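Local structure of periplasmic protein TorT (Vibrio parahaemolyticus, 3O1I) at residues N87-A92 against A261-H266; H79-W84 against S104-G109; E128-G133 against I195-G200; S50-Q55 against H75-N80. The protein probably binds a small periplasmic solute such as trimethylamine N-oxide and relays its presence to the sensor kinase TorS. One frame throughout, in Å; residues are numbered along the deposited sequence.

How the contacts relate
Contacts 1, 2 and 4 gather in the lobe built on the five-stranded parallel sheet, while contact 3 belongs to the lobe of the four-stranded sheet, its centre more than 40 Å from each of the others. Contacts 1 and 2 touch along neighbouring strands 90-92 and 107-110, with centres about 12 Å apart: F91 and P89 turn to one layer of the lobe, V90 to L81 in the other. Contacts 2 and 4 share H79 and N80, have centres about 10 Å apart, and meet where W84 packs on E53. All four centres lie 21 to 23 Å from the chain centre. Each contact stays within one lobe of this two-lobed solute-binding protein.

Contact 1 (N87-A92 against A261-H266); sequences NTPVFA and AHYLRH
Y263, at the end of helix 249-263, sets its side chain against two residues of segment 87-92, P89 and F91, which lie two apart and both direct their side chains to this helix. The tyrosine gives up the largest share of surface, and its side chain is used at two places. Near the root, CZ of F91 comes within 3.4 Å of CB of Y263, and the same CZ lies 3.9 Å from CG of Y263. Farther out along the ring, CB of P89 is 3.7 Å from CE2 of Y263, with CG of P89 close behind. The two aromatic rings form an offset edge-to-face pair: the rim of F91 is directed at the face of Y263, their centroids are 5.9 Å apart and their planes make 71°. CG of Y263 lies anti to its backbone N (chi1 171°), a torsion that carries the ring out from the helix to P89, whose CB meets it obliquely. No hydrogen bond crosses the contact, which is apolar packing throughout.

K108 of the adjacent strand flanks the group, touching P89, F91 and Y263 alike, and F91 also packs on Q259 and A260 one turn earlier in the helix. Just beyond the helix end, R265 makes a salt bridge with E6. Backbone bonds tie P89 and F91 to I67 on one side and V90 to L106 and K108 on the other. The arrangement is that of a layered alpha/beta lobe, a helix laid against one face of a parallel sheet, as in the periplasmic binding proteins related to the LacI sugar-binding domain.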
# COMPACT_ATOMS: atom_id res chain seq x y z
N ASN D 87 -13.23 -38.23 -12.40
CA ASN D 87 -14.21 -39.14 -11.80
C ASN D 87 -14.48 -38.80 -10.36
O ASN D 87 -15.36 -39.40 -9.74
CB ASN D 87 -13.72 -40.60 -11.85
CG ASN D 87 -12.68 -40.92 -10.77
OD1 ASN D 87 -11.60 -40.32 -10.71
ND2 ASN D 87 -13.00 -41.90 -9.92
N THR D 88 -13.72 -37.86 -9.82
CA THR D 88 -13.88 -37.49 -8.43
C THR D 88 -15.31 -37.06 -8.11
O THR D 88 -15.91 -36.27 -8.84
CB THR D 88 -12.92 -36.37 -8.04
OG1 THR D 88 -11.61 -36.68 -8.53
CG2 THR D 88 -12.87 -36.23 -6.53
N PRO D 89 -15.87 -37.61 -7.02
CA PRO D 89 -17.23 -37.31 -6.56
C PRO D 89 -17.16 -36.03 -5.74
O PRO D 89 -16.38 -35.94 -4.78
CB PRO D 89 -17.57 -38.52 -5.71
CG PRO D 89 -16.24 -38.85 -5.08
CD PRO D 89 -15.29 -38.72 -6.25
N VAL D 90 -17.98 -35.05 -6.11
CA VAL D 90 -17.99 -33.78 -5.40
C VAL D 90 -19.13 -33.69 -4.40
O VAL D 90 -20.20 -34.28 -4.60
CB VAL D 90 -18.09 -32.59 -6.38
CG1 VAL D 90 -17.00 -32.68 -7.43
CG2 VAL D 90 -19.46 -32.57 -7.04
N PHE D 91 -18.89 -32.96 -3.32
CA PHE D 91 -19.88 -32.76 -2.28
C PHE D 91 -20.02 -31.25 -2.04
O PHE D 91 -19.09 -30.62 -1.53
CB PHE D 91 -19.44 -33.42 -0.96
CG PHE D 91 -19.60 -34.92 -0.94
CD1 PHE D 91 -18.64 -35.75 -1.50
CD2 PHE D 91 -20.73 -35.49 -0.35
CE1 PHE D 91 -18.80 -37.13 -1.48
CE2 PHE D 91 -20.89 -36.87 -0.33
CZ PHE D 91 -19.92 -37.70 -0.89
N ALA D 92 -21.17 -30.67 -2.41
CA ALA D 92 -21.39 -29.25 -2.19
C ALA D 92 -21.40 -29.01 -0.68
O ALA D 92 -22.08 -29.73 0.05
CB ALA D 92 -22.72 -28.82 -2.82
N ALA D 261 -17.17 -38.85 3.66
CA ALA D 261 -16.54 -39.95 4.39
C ALA D 261 -17.41 -41.22 4.37
O ALA D 261 -16.90 -42.33 4.50
CB ALA D 261 -16.26 -39.53 5.83
N HIS D 262 -18.71 -41.04 4.20
CA HIS D 262 -19.66 -42.15 4.14
C HIS D 262 -19.74 -42.72 2.73
O HIS D 262 -19.71 -43.93 2.54
CB HIS D 262 -21.05 -41.68 4.60
CG HIS D 262 -21.28 -41.83 6.07
ND1 HIS D 262 -20.30 -41.60 7.01
CD2 HIS D 262 -22.40 -42.18 6.76
CE1 HIS D 262 -20.80 -41.80 8.22
NE2 HIS D 262 -22.07 -42.16 8.09
N TYR D 263 -19.85 -41.84 1.74
CA TYR D 263 -19.90 -42.27 0.35
C TYR D 263 -18.60 -42.99 -0.00
O TYR D 263 -18.53 -43.69 -1.01
CB TYR D 263 -20.09 -41.07 -0.56
CG TYR D 263 -19.95 -41.39 -2.03
CD1 TYR D 263 -21.05 -41.78 -2.78
CD2 TYR D 263 -18.71 -41.31 -2.66
CE1 TYR D 263 -20.92 -42.08 -4.14
CE2 TYR D 263 -18.57 -41.60 -4.01
CZ TYR D 263 -19.68 -41.98 -4.74
OH TYR D 263 -19.54 -42.25 -6.08
N LEU D 264 -17.58 -42.81 0.82
CA LEU D 264 -16.30 -43.46 0.57
C LEU D 264 -16.06 -44.67 1.47
O LEU D 264 -14.95 -45.20 1.53
CB LEU D 264 -15.14 -42.46 0.71
CG LEU D 264 -15.03 -41.32 -0.31
CD1 LEU D 264 -13.69 -40.61 -0.09
CD2 LEU D 264 -15.12 -41.85 -1.75
N ARG D 265 -17.09 -45.10 2.18
CA ARG D 265 -17.01 -46.27 3.04
C ARG D 265 -18.34 -46.99 2.89
O ARG D 265 -18.67 -47.91 3.64
CB ARG D 265 -16.77 -45.86 4.49
CG ARG D 265 -15.53 -45.03 4.72
CD ARG D 265 -15.07 -45.11 6.17
NE ARG D 265 -14.25 -43.96 6.55
CZ ARG D 265 -13.53 -43.89 7.66
NH1 ARG D 265 -13.51 -44.91 8.52
NH2 ARG D 265 -12.82 -42.80 7.92
N HIS D 266 -19.09 -46.55 1.88
CA HIS D 266 -20.41 -47.06 1.52
C HIS D 266 -21.39 -47.18 2.69
O HIS D 266 -22.12 -48.17 2.80
CB HIS D 266 -20.29 -48.39 0.79
CG HIS D 266 -21.24 -48.53 -0.36
ND1 HIS D 266 -21.20 -47.70 -1.46
CD2 HIS D 266 -22.27 -49.38 -0.58
CE1 HIS D 266 -22.16 -48.03 -2.30
NE2 HIS D 266 -22.82 -49.05 -1.79

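Contact 2 (H79-W84 against S104-G109); sequences HNLKSW and STLLKG
L106 pushes the CD1 end of its side chain between L81 and K82, at the start of helix 82-85, and supplies more than half of the surface buried here. CD1 of L106 is 3.5 Å from CG of L81, and CD2 of L81 lies 3.6 Å from the same CD1 of L106. The two leucines run past one another in opposite directions, so that CD2 of L81 also reaches back to within 4.0 Å of CB of L106. Against K82 the geometry is different: the side chains meet at about a right angle, with CB of K82 3.5 Å from CD1 of L106 and CG of K82 beside the other methyl, CD2. From there the lysine runs on fully extended, and its amino end leads away from L106. On L106, CG stands anti to the carbonyl carbon (chi1 -55°), which helps bring the methyls to segment 79-84.

The backbone N of K82, beside CD1 of L106, is a polar neighbour of this apolar patch and is hydrogen-bonded to the side chain of Q103. Within segment 104-109 itself, K108 NZ donates to T105 O over 2.6 Å, approaching at 33° from the carbonyl plane and bridging the turn that leads into strand 107-110. V90 of the neighbouring strand also packs on L81.

No hydrogen bond joins the two segments. Their attachment is therefore dispersive and hydrophobic: the leucines are buried together, the aliphatic root of K82, an exposed residue, packs at the border of the leucine pair, and the lysine's charge is left outside the apolar interface.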
# COMPACT_ATOMS: atom_id res chain seq x y z
N HIS D 79 -20.83 -26.83 -16.45
CA HIS D 79 -20.55 -27.65 -17.61
C HIS D 79 -19.07 -28.02 -17.67
O HIS D 79 -18.57 -28.34 -18.74
CB HIS D 79 -20.90 -26.88 -18.89
CG HIS D 79 -22.27 -26.28 -18.88
ND1 HIS D 79 -23.42 -27.05 -18.85
CD2 HIS D 79 -22.69 -25.00 -18.89
CE1 HIS D 79 -24.48 -26.26 -18.86
NE2 HIS D 79 -24.06 -25.01 -18.88
N ASN D 80 -18.37 -27.98 -16.54
CA ASN D 80 -16.94 -28.27 -16.57
C ASN D 80 -16.33 -28.99 -15.39
O ASN D 80 -15.20 -29.44 -15.47
CB ASN D 80 -16.17 -26.97 -16.77
CG ASN D 80 -16.78 -26.08 -17.82
OD1 ASN D 80 -16.71 -26.37 -19.02
ND2 ASN D 80 -17.41 -24.99 -17.39
N LEU D 81 -17.06 -29.10 -14.28
CA LEU D 81 -16.52 -29.75 -13.08
C LEU D 81 -15.60 -30.95 -13.33
O LEU D 81 -14.45 -30.97 -12.87
CB LEU D 81 -17.67 -30.17 -12.16
CG LEU D 81 -17.27 -30.99 -10.93
CD1 LEU D 81 -16.23 -30.25 -10.14
CD2 LEU D 81 -18.48 -31.27 -10.07
N LYS D 82 -16.11 -31.95 -14.04
CA LYS D 82 -15.34 -33.16 -14.34
C LYS D 82 -14.02 -32.77 -15.01
O LYS D 82 -12.97 -33.35 -14.73
CB LYS D 82 -16.17 -34.07 -15.26
CG LYS D 82 -15.63 -35.49 -15.42
CD LYS D 82 -16.56 -36.33 -16.30
CE LYS D 82 -15.93 -37.66 -16.68
NZ LYS D 82 -16.84 -38.43 -17.58
N SER D 83 -14.11 -31.76 -15.87
CA SER D 83 -12.98 -31.22 -16.62
C SER D 83 -11.87 -30.67 -15.72
O SER D 83 -10.81 -30.28 -16.21
CB SER D 83 -13.50 -30.13 -17.57
OG SER D 83 -12.45 -29.45 -18.23
N TRP D 84 -12.11 -30.61 -14.41
CA TRP D 84 -11.11 -30.12 -13.47
C TRP D 84 -10.82 -31.17 -12.40
O TRP D 84 -9.78 -31.13 -11.75
CB TRP D 84 -11.58 -28.83 -12.77
CG TRP D 84 -11.89 -27.68 -13.68
CD1 TRP D 84 -13.09 -27.41 -14.28
CD2 TRP D 84 -10.98 -26.66 -14.12
NE1 TRP D 84 -12.98 -26.28 -15.07
CE2 TRP D 84 -11.70 -25.81 -14.99
CE3 TRP D 84 -9.63 -26.39 -13.87
CZ2 TRP D 84 -11.11 -24.70 -15.61
CZ3 TRP D 84 -9.04 -25.28 -14.49
CH2 TRP D 84 -9.78 -24.45 -15.35
N SER D 104 -23.37 -33.27 -13.47
CA SER D 104 -24.10 -33.71 -12.28
C SER D 104 -23.72 -35.11 -11.84
O SER D 104 -23.76 -35.44 -10.66
CB SER D 104 -25.60 -33.65 -12.53
OG SER D 104 -26.31 -34.03 -11.37
N THR D 105 -23.34 -35.93 -12.82
CA THR D 105 -22.94 -37.31 -12.58
C THR D 105 -21.84 -37.43 -11.53
O THR D 105 -21.47 -38.53 -11.12
CB THR D 105 -22.44 -37.93 -13.89
OG1 THR D 105 -23.35 -37.61 -14.95
CG2 THR D 105 -22.33 -39.44 -13.75
N LEU D 106 -21.33 -36.29 -11.09
CA LEU D 106 -20.25 -36.25 -10.12
C LEU D 106 -20.74 -36.02 -8.69
O LEU D 106 -20.21 -36.59 -7.74
CB LEU D 106 -19.26 -35.16 -10.52
CG LEU D 106 -18.71 -35.29 -11.94
CD1 LEU D 106 -18.26 -33.94 -12.45
CD2 LEU D 106 -17.57 -36.30 -11.97
N LEU D 107 -21.76 -35.17 -8.56
CA LEU D 107 -22.32 -34.84 -7.26
C LEU D 107 -22.94 -36.07 -6.62
O LEU D 107 -23.84 -36.69 -7.19
CB LEU D 107 -23.36 -33.73 -7.42
CG LEU D 107 -24.04 -33.16 -6.17
CD1 LEU D 107 -23.02 -32.92 -5.07
CD2 LEU D 107 -24.77 -31.87 -6.55
N LYS D 108 -22.45 -36.42 -5.44
CA LYS D 108 -22.95 -37.60 -4.73
C LYS D 108 -23.71 -37.22 -3.47
O LYS D 108 -24.53 -38.00 -2.97
CB LYS D 108 -21.77 -38.51 -4.37
CG LYS D 108 -20.85 -38.86 -5.54
CD LYS D 108 -21.62 -39.51 -6.70
CE LYS D 108 -20.72 -39.74 -7.91
NZ LYS D 108 -21.49 -40.13 -9.12
N GLY D 109 -23.43 -36.02 -2.97
CA GLY D 109 -24.09 -35.52 -1.77
C GLY D 109 -23.89 -34.02 -1.65
O GLY D 109 -22.89 -33.48 -2.12

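Contact 3 (E128-G133 against I195-G200); sequences ERHPKG and IDYIVG
Y197, on strand 197-200 of the four-stranded parallel sheet, reaches across to R129 and H130 in the loop that leaves helix 116-127. The phenol oxygen is where all three side chains meet. H130 NE2 and Y197 OH are 2.6 Å apart and hydrogen-bonded, with either able to be the donor; the oxygen lies in the plane of the imidazole, at its edge. The rings themselves meet rim to rim, coming from opposite directions with their planes at 63°. R129 NE also makes a bond to Y197 OH, weak because its N-H points well off the oxygen, at 124°. That arginine is extended from CG to NE, with CG anti to the backbone N (chi1 -172°), which lays its NE edge against the phenol while the guanidinium is turned steeply from the ring. The position of the phenol oxygen is less sure than the rest, so the two-partner grip is best read as an approximate one.

Y197 packs on T137 and L242, and H130 on I167 of an edge strand. The contact thus ties the loop between helix 116-127 and strand 137-142 to strand 197-200, which lies between 137-142 and 222-225.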
# COMPACT_ATOMS: atom_id res chain seq x y z
N GLU D 128 -44.18 -10.76 14.75
CA GLU D 128 -44.69 -11.28 16.02
C GLU D 128 -44.46 -10.25 17.11
O GLU D 128 -44.99 -10.35 18.21
CB GLU D 128 -43.95 -12.58 16.36
CG GLU D 128 -44.31 -13.20 17.70
CD GLU D 128 -43.58 -14.52 17.96
OE1 GLU D 128 -42.33 -14.53 17.86
OE2 GLU D 128 -44.24 -15.53 18.25
N ARG D 129 -43.65 -9.25 16.78
CA ARG D 129 -43.32 -8.18 17.72
C ARG D 129 -44.14 -6.95 17.34
O ARG D 129 -44.26 -6.00 18.11
CB ARG D 129 -41.83 -7.88 17.61
CG ARG D 129 -41.27 -6.94 18.65
CD ARG D 129 -39.93 -6.36 18.19
NE ARG D 129 -39.26 -5.60 19.23
CZ ARG D 129 -38.80 -6.13 20.35
NH1 ARG D 129 -38.94 -7.43 20.56
NH2 ARG D 129 -38.20 -5.38 21.27
N HIS D 130 -44.71 -6.98 16.14
CA HIS D 130 -45.51 -5.88 15.62
C HIS D 130 -46.65 -6.39 14.77
O HIS D 130 -46.74 -6.11 13.57
CB HIS D 130 -44.62 -4.94 14.81
CG HIS D 130 -43.74 -4.09 15.65
ND1 HIS D 130 -44.22 -3.03 16.39
CD2 HIS D 130 -42.42 -4.18 15.93
CE1 HIS D 130 -43.23 -2.50 17.08
NE2 HIS D 130 -42.12 -3.18 16.82
N PRO D 131 -47.56 -7.15 15.40
CA PRO D 131 -48.72 -7.70 14.71
C PRO D 131 -49.53 -6.62 14.02
O PRO D 131 -49.53 -5.47 14.45
CB PRO D 131 -49.49 -8.38 15.84
CG PRO D 131 -48.38 -8.83 16.76
CD PRO D 131 -47.51 -7.60 16.80
N LYS D 132 -50.22 -7.00 12.95
CA LYS D 132 -51.04 -6.06 12.21
C LYS D 132 -51.84 -5.22 13.20
O LYS D 132 -52.50 -5.75 14.09
CB LYS D 132 -52.01 -6.80 11.28
CG LYS D 132 -52.89 -5.88 10.45
CD LYS D 132 -52.04 -5.01 9.54
CE LYS D 132 -52.85 -3.88 8.92
NZ LYS D 132 -51.98 -2.98 8.11
N GLY D 133 -51.75 -3.91 13.04
CA GLY D 133 -52.47 -3.01 13.92
C GLY D 133 -51.63 -2.55 15.08
O GLY D 133 -51.81 -1.44 15.58
N ILE D 195 -36.57 5.35 10.90
CA ILE D 195 -36.19 3.97 11.14
C ILE D 195 -36.31 3.46 12.56
O ILE D 195 -35.67 3.97 13.48
CB ILE D 195 -34.77 3.70 10.64
CG1 ILE D 195 -34.63 4.22 9.21
CG2 ILE D 195 -34.47 2.21 10.71
CD1 ILE D 195 -35.72 3.73 8.27
N ASP D 196 -37.12 2.42 12.71
CA ASP D 196 -37.35 1.74 13.98
C ASP D 196 -36.35 0.60 14.10
O ASP D 196 -35.61 0.51 15.08
CB ASP D 196 -38.77 1.19 14.04
CG ASP D 196 -39.82 2.29 14.09
OD1 ASP D 196 -39.85 3.02 15.11
OD2 ASP D 196 -40.60 2.43 13.13
N TYR D 197 -36.34 -0.27 13.09
CA TYR D 197 -35.43 -1.42 13.04
C TYR D 197 -34.57 -1.45 11.78
O TYR D 197 -34.92 -0.84 10.76
CB TYR D 197 -36.20 -2.75 13.07
CG TYR D 197 -37.12 -2.95 14.24
CD1 TYR D 197 -38.50 -2.92 14.08
CD2 TYR D 197 -36.61 -3.21 15.51
CE1 TYR D 197 -39.36 -3.15 15.15
CE2 TYR D 197 -37.45 -3.44 16.59
CZ TYR D 197 -38.82 -3.41 16.41
OH TYR D 197 -39.65 -3.66 17.48
N ILE D 198 -33.46 -2.17 11.88
CA ILE D 198 -32.56 -2.38 10.76
C ILE D 198 -32.35 -3.89 10.68
O ILE D 198 -31.88 -4.52 11.64
CB ILE D 198 -31.15 -1.75 10.97
CG1 ILE D 198 -31.23 -0.24 11.13
CG2 ILE D 198 -30.28 -2.05 9.76
CD1 ILE D 198 -29.88 0.38 11.47
N VAL D 199 -32.72 -4.47 9.55
CA VAL D 199 -32.51 -5.90 9.35
C VAL D 199 -31.52 -6.05 8.21
O VAL D 199 -31.80 -5.65 7.08
CB VAL D 199 -33.82 -6.64 9.00
CG1 VAL D 199 -34.70 -6.69 10.21
CG2 VAL D 199 -34.55 -5.95 7.87
N GLY D 200 -30.35 -6.59 8.52
CA GLY D 200 -29.35 -6.76 7.49
C GLY D 200 -28.36 -7.88 7.74
O GLY D 200 -28.57 -8.71 8.63

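Contact 4 (S50-Q55 against H75-N80); sequences SRQEQQ and HAYEHN
Helix 49-62 and the irregular loop 75-80 come no nearer in backbone than 8.7 Å, from CA of E53 to CA of Y77, so long side chains have to bridge the gap. Y77 does most of this, its hydroxyl pointing into the helix between Q52 and E53. The hydroxyl donates a hydrogen bond to the amide oxygen of Q52, with Y77 OH 2.5 Å from Q52 OE1. It arrives well off the C=O direction, at 111°, and 27° out of the carbonyl plane, while the amide and the phenol ring are turned strongly against each other. Q52 is extended, and its CG is anti to the backbone N (chi1 -168°); CB and CG consequently pass beside the hydroxyl, CG of Q52 lying 3.2 Å from OH of Y77. E53 makes a lighter contact: its CG is 4.0 Å from CE2 of Y77. Within the loop, CB of A76 rests 3.6 Å above one face of the Y77 ring, toward its rim.

The other end of the Q52 amide is held too, NE2 donating to G70 O and more weakly to Y12 O, while OE1 also takes a weak bond from V72 N. The same helix carries C59, disulfide-bonded to C9 of strand 7-12.

A buried amide satisfied at both ends is probably restrained against rotation or flipping. Q52 is thereby a polar link between the loop after strand 66-69, through G70 and V72, and, more weakly, the end of strand 7-12 at Y12, and Y77 shares that network through its hydroxyl.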
# COMPACT_ATOMS: atom_id res chain seq x y z
N SER D 50 -10.60 -18.16 -11.02
CA SER D 50 -9.42 -18.76 -11.63
C SER D 50 -8.60 -19.51 -10.61
O SER D 50 -8.10 -20.60 -10.88
CB SER D 50 -8.56 -17.68 -12.28
OG SER D 50 -9.34 -16.83 -13.11
N ARG D 51 -8.47 -18.94 -9.42
CA ARG D 51 -7.69 -19.58 -8.37
C ARG D 51 -8.33 -20.84 -7.81
O ARG D 51 -7.63 -21.74 -7.33
CB ARG D 51 -7.40 -18.58 -7.25
CG ARG D 51 -6.48 -19.13 -6.17
CD ARG D 51 -5.70 -18.01 -5.53
NE ARG D 51 -4.92 -17.29 -6.54
CZ ARG D 51 -4.42 -16.07 -6.36
NH1 ARG D 51 -4.63 -15.44 -5.21
NH2 ARG D 51 -3.72 -15.48 -7.33
N GLN D 52 -9.66 -20.92 -7.85
CA GLN D 52 -10.34 -22.10 -7.32
C GLN D 52 -10.27 -23.23 -8.34
O GLN D 52 -10.08 -24.39 -7.97
CB GLN D 52 -11.81 -21.77 -6.97
CG GLN D 52 -12.49 -22.88 -6.15
CD GLN D 52 -13.92 -22.55 -5.73
OE1 GLN D 52 -14.76 -22.20 -6.57
NE2 GLN D 52 -14.22 -22.69 -4.44
N GLU D 53 -10.40 -22.90 -9.63
CA GLU D 53 -10.31 -23.88 -10.71
C GLU D 53 -8.98 -24.60 -10.57
O GLU D 53 -8.90 -25.81 -10.72
CB GLU D 53 -10.36 -23.20 -12.07
CG GLU D 53 -11.68 -22.55 -12.39
CD GLU D 53 -11.66 -21.87 -13.74
OE1 GLU D 53 -10.77 -21.03 -13.96
OE2 GLU D 53 -12.54 -22.17 -14.58
N GLN D 54 -7.93 -23.83 -10.29
CA GLN D 54 -6.60 -24.39 -10.12
C GLN D 54 -6.49 -25.20 -8.82
O GLN D 54 -5.95 -26.30 -8.81
CB GLN D 54 -5.55 -23.27 -10.16
CG GLN D 54 -5.66 -22.31 -11.36
CD GLN D 54 -5.56 -23.00 -12.73
OE1 GLN D 54 -4.55 -23.62 -13.05
NE2 GLN D 54 -6.62 -22.88 -13.53
N GLN D 55 -7.01 -24.65 -7.72
CA GLN D 55 -6.96 -25.35 -6.43
C GLN D 55 -7.80 -26.62 -6.54
O GLN D 55 -7.55 -27.62 -5.86
CB GLN D 55 -7.52 -24.47 -5.31
CG GLN D 55 -6.69 -23.24 -5.00
CD GLN D 55 -7.07 -22.59 -3.68
OE1 GLN D 55 -8.20 -22.14 -3.51
NE2 GLN D 55 -6.12 -22.54 -2.74
N HIS D 75 -22.98 -21.30 -11.10
CA HIS D 75 -22.78 -21.65 -12.49
C HIS D 75 -21.31 -21.67 -12.97
O HIS D 75 -21.04 -21.51 -14.16
CB HIS D 75 -23.58 -20.69 -13.37
CG HIS D 75 -25.02 -20.56 -12.97
ND1 HIS D 75 -25.86 -21.65 -12.83
CD2 HIS D 75 -25.77 -19.47 -12.68
CE1 HIS D 75 -27.06 -21.24 -12.46
NE2 HIS D 75 -27.03 -19.92 -12.37
N ALA D 76 -20.39 -21.90 -12.04
CA ALA D 76 -18.96 -21.92 -12.36
C ALA D 76 -18.48 -23.23 -12.99
O ALA D 76 -17.73 -23.21 -13.96
CB ALA D 76 -18.15 -21.64 -11.11
N TYR D 77 -18.92 -24.36 -12.43
CA TYR D 77 -18.51 -25.67 -12.93
C TYR D 77 -19.73 -26.42 -13.43
O TYR D 77 -19.78 -27.66 -13.39
CB TYR D 77 -17.86 -26.44 -11.79
CG TYR D 77 -16.91 -25.59 -11.00
CD1 TYR D 77 -16.82 -25.71 -9.62
CD2 TYR D 77 -16.09 -24.66 -11.64
CE1 TYR D 77 -15.94 -24.92 -8.89
CE2 TYR D 77 -15.21 -23.87 -10.92
CZ TYR D 77 -15.14 -24.00 -9.54
OH TYR D 77 -14.25 -23.22 -8.83
N GLU D 78 -20.72 -25.65 -13.90
CA GLU D 78 -21.97 -26.19 -14.41
C GLU D 78 -21.77 -27.16 -15.57
O GLU D 78 -22.44 -28.19 -15.67
CB GLU D 78 -22.89 -25.04 -14.85
CG GLU D 78 -24.32 -25.45 -15.14
CD GLU D 78 -25.16 -24.31 -15.70
OE1 GLU D 78 -24.63 -23.18 -15.80
OE2 GLU D 78 -26.34 -24.54 -16.03
N HIS D 79 -20.83 -26.83 -16.45
CA HIS D 79 -20.55 -27.65 -17.61
C HIS D 79 -19.07 -28.02 -17.67
O HIS D 79 -18.57 -28.34 -18.74
CB HIS D 79 -20.90 -26.88 -18.89
CG HIS D 79 -22.27 -26.28 -18.88
ND1 HIS D 79 -23.42 -27.05 -18.85
CD2 HIS D 79 -22.69 -25.00 -18.89
CE1 HIS D 79 -24.48 -26.26 -18.86
NE2 HIS D 79 -24.06 -25.01 -18.88
N ASN D 80 -18.37 -27.98 -16.54
CA ASN D 80 -16.94 -28.27 -16.57
C ASN D 80 -16.33 -28.99 -15.39
O ASN D 80 -15.20 -29.44 -15.47
CB ASN D 80 -16.17 -26.97 -16.77
CG ASN D 80 -16.78 -26.08 -17.82
OD1 ASN D 80 -16.71 -26.37 -19.02
ND2 ASN D 80 -17.41 -24.99 -17.39